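Local coordinates for protein aeromonas extracellular serine protease (Aeromonas sobria, PDB 3HJR) that cleaves peptide bonds after paired basic residues as a calcium-binding, kexin-like serine protease that probably acts as a virulence factor on host plasma proteins, at residues T463-T468 and S542-W547. Residues are numbered along the deposited sequence; the frame is centred on the assembly and turned at random.
Sequences TTRIAT and SAQGTW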
loop_
_atom_site.group_PDB
_atom_site.type_symbol
_atom_site.label_atom_id
_atom_site.label_comp_id
_atom_site.label_asym_id
_atom_site.label_seq_id
_atom_site.Cartn_x
_atom_site.Cartn_y
_atom_site.Cartn_z
ATOM N N THR A 463 11.728 -26.426 -6.342
ATOM C CA THR A 463 12.611 -26.035 -5.265
ATOM C C THR A 463 13.939 -25.496 -5.752
ATOM O O THR A 463 14.391 -25.776 -6.864
ATOM C CB THR A 463 12.881 -27.213 -4.318
ATOM O OG1 THR A 463 13.525 -28.308 -5.010
ATOM C CG2 THR A 463 11.563 -27.800 -3.746
ATOM N N THR A 464 14.564 -24.728 -4.884
ATOM C CA THR A 464 15.935 -24.268 -5.085
ATOM C C THR A 464 16.615 -24.052 -3.746
ATOM O O THR A 464 15.990 -23.572 -2.811
ATOM C CB THR A 464 16.000 -22.962 -5.940
ATOM O OG1 THR A 464 17.368 -22.648 -6.257
ATOM C CG2 THR A 464 15.470 -21.758 -5.169
ATOM N N ARG A 465 17.895 -24.391 -3.665
ATOM C CA ARG A 465 18.638 -24.249 -2.420
ATOM C C ARG A 465 19.453 -23.009 -2.440
ATOM O O ARG A 465 20.253 -22.804 -3.348
ATOM C CB ARG A 465 19.554 -25.444 -2.139
ATOM C CG ARG A 465 20.089 -25.466 -0.703
ATOM C CD ARG A 465 20.753 -26.769 -0.288
ATOM N NE ARG A 465 21.298 -26.658 1.066
ATOM C CZ ARG A 465 22.485 -26.183 1.360
ATOM N NH1 ARG A 465 22.880 -26.139 2.636
ATOM N NH2 ARG A 465 23.298 -25.737 0.401
ATOM N N ILE A 466 19.246 -22.191 -1.420
ATOM C CA ILE A 466 20.113 -21.054 -1.144
ATOM C C ILE A 466 21.248 -21.555 -0.254
ATOM O O ILE A 466 21.016 -22.014 0.869
ATOM C CB ILE A 466 19.297 -19.936 -0.442
ATOM C CG1 ILE A 466 18.264 -19.302 -1.416
ATOM C CG2 ILE A 466 20.219 -18.837 0.116
ATOM C CD1 ILE A 466 18.889 -18.486 -2.532
ATOM N N ALA A 467 22.462 -21.490 -0.767
ATOM C CA ALA A 467 23.657 -21.946 -0.036
ATOM C C ALA A 467 24.201 -20.927 0.958
ATOM O O ALA A 467 24.886 -21.300 1.922
ATOM C CB ALA A 467 24.762 -22.332 -1.029
ATOM N N THR A 468 23.916 -19.654 0.710
ATOM C CA THR A 468 24.582 -18.561 1.424
ATOM C C THR A 468 23.891 -18.342 2.759
ATOM O O THR A 468 22.661 -18.256 2.805
ATOM C CB THR A 468 24.492 -17.260 0.595
ATOM O OG1 THR A 468 25.028 -17.455 -0.709
ATOM C CG2 THR A 468 25.345 -16.145 1.194
ATOM N N SER A 542 16.485 -17.384 8.734
ATOM C CA SER A 542 17.694 -17.812 8.050
ATOM C C SER A 542 17.403 -18.123 6.549
ATOM O O SER A 542 16.449 -18.777 6.242
ATOM C CB SER A 542 18.242 -19.057 8.767
ATOM O OG SER A 542 19.360 -19.559 8.075
ATOM N N ALA A 543 18.219 -17.628 5.623
ATOM C CA ALA A 543 17.992 -17.918 4.198
ATOM C C ALA A 543 18.497 -19.298 3.753
ATOM O O ALA A 543 18.056 -19.812 2.732
ATOM C CB ALA A 543 18.657 -16.858 3.335
ATOM N N GLN A 544 19.457 -19.867 4.474
ATOM C CA GLN A 544 20.168 -21.034 3.965
ATOM C C GLN A 544 19.282 -22.240 4.006
ATOM O O GLN A 544 18.640 -22.490 5.015
ATOM C CB GLN A 544 21.428 -21.301 4.793
ATOM C CG GLN A 544 22.314 -22.362 4.244
ATOM C CD GLN A 544 23.482 -22.599 5.141
ATOM O OE1 GLN A 544 23.304 -23.058 6.271
ATOM N NE2 GLN A 544 24.668 -22.291 4.664
ATOM N N GLY A 545 19.221 -22.974 2.895
ATOM C CA GLY A 545 18.342 -24.118 2.790
ATOM C C GLY A 545 17.452 -24.073 1.569
ATOM O O GLY A 545 17.558 -23.209 0.723
ATOM N N THR A 546 16.532 -25.017 1.512
ATOM C CA THR A 546 15.678 -25.180 0.367
ATOM C C THR A 546 14.412 -24.362 0.498
ATOM O O THR A 546 13.660 -24.502 1.491
ATOM C CB THR A 546 15.376 -26.660 0.164
ATOM O OG1 THR A 546 16.576 -27.333 -0.241
ATOM C CG2 THR A 546 14.404 -26.875 -0.972
ATOM N N TRP A 547 14.196 -23.514 -0.503
ATOM C CA TRP A 547 12.948 -22.759 -0.664
ATOM C C TRP A 547 12.065 -23.472 -1.700
ATOM O O TRP A 547 12.565 -24.009 -2.713
ATOM C CB TRP A 547 13.261 -21.334 -1.124
ATOM C CG TRP A 547 13.972 -20.511 -0.109
ATOM C CD1 TRP A 547 15.277 -20.603 0.242
ATOM C CD2 TRP A 547 13.398 -19.487 0.707
ATOM N NE1 TRP A 547 15.560 -19.702 1.243
ATOM C CE2 TRP A 547 14.417 -19.010 1.548
ATOM C CE3 TRP A 547 12.102 -18.954 0.845
ATOM C CZ2 TRP A 547 14.203 -17.999 2.477
ATOM C CZ3 TRP A 547 11.889 -17.956 1.751
ATOM C CH2 TRP A 547 12.948 -17.477 2.568
HETATM O O HOH W 1 18.258 -27.828 1.870
#
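Ala467 O takes a nearly straight hydrogen bond from Gln544 NE2 at 2.9 Å (177° at the hydrogen). The carbonyl oxygen lies in the amide plane of Gln544, but the nitrogen stands well above the carbonyl plane of Ala467. Gln544 gets there fully stretched, with CG anti to its backbone N (chi1 -172°), tying the turn after strand 460-466 to the residue just before strand 545-553. Next to it, four backbone bonds close the antiparallel pairs Thr464–Trp547 and Ile466–Gly545; Gly545 N reaches Ile466 O at 2.9 Å.

Between these pairs sits the non-hydrogen-bonded pair Arg465 and Thr546. A water at 2.7 Å from Thr546 OG1 also meets Arg465 NE at the guanidinium edge, a weak link. The extended arginine runs over Gly545, its CG 3.7 Å from Gly545 O, and continues alongside Gln544.

On the other face, Ile466 CG1 packs 3.7 Å from Trp547 CD1, while Ile466 CG2 touches Ala543 CB. Trp547 NE1 donates to Ala543 O at 2.9 Å, with the oxygen near the ring plane, which helps fix the rotation of the indole.

This buried face turns inward in the P-domain, where Ile466 and Trp547 meet Leu590 of strand 583-594. Strand 460-466 is an outermost strand of its four-stranded antiparallel sheet, with 545-553 next to it, and Gln441 of strand 436-444 bonds Thr464 OG1 and Arg465 O.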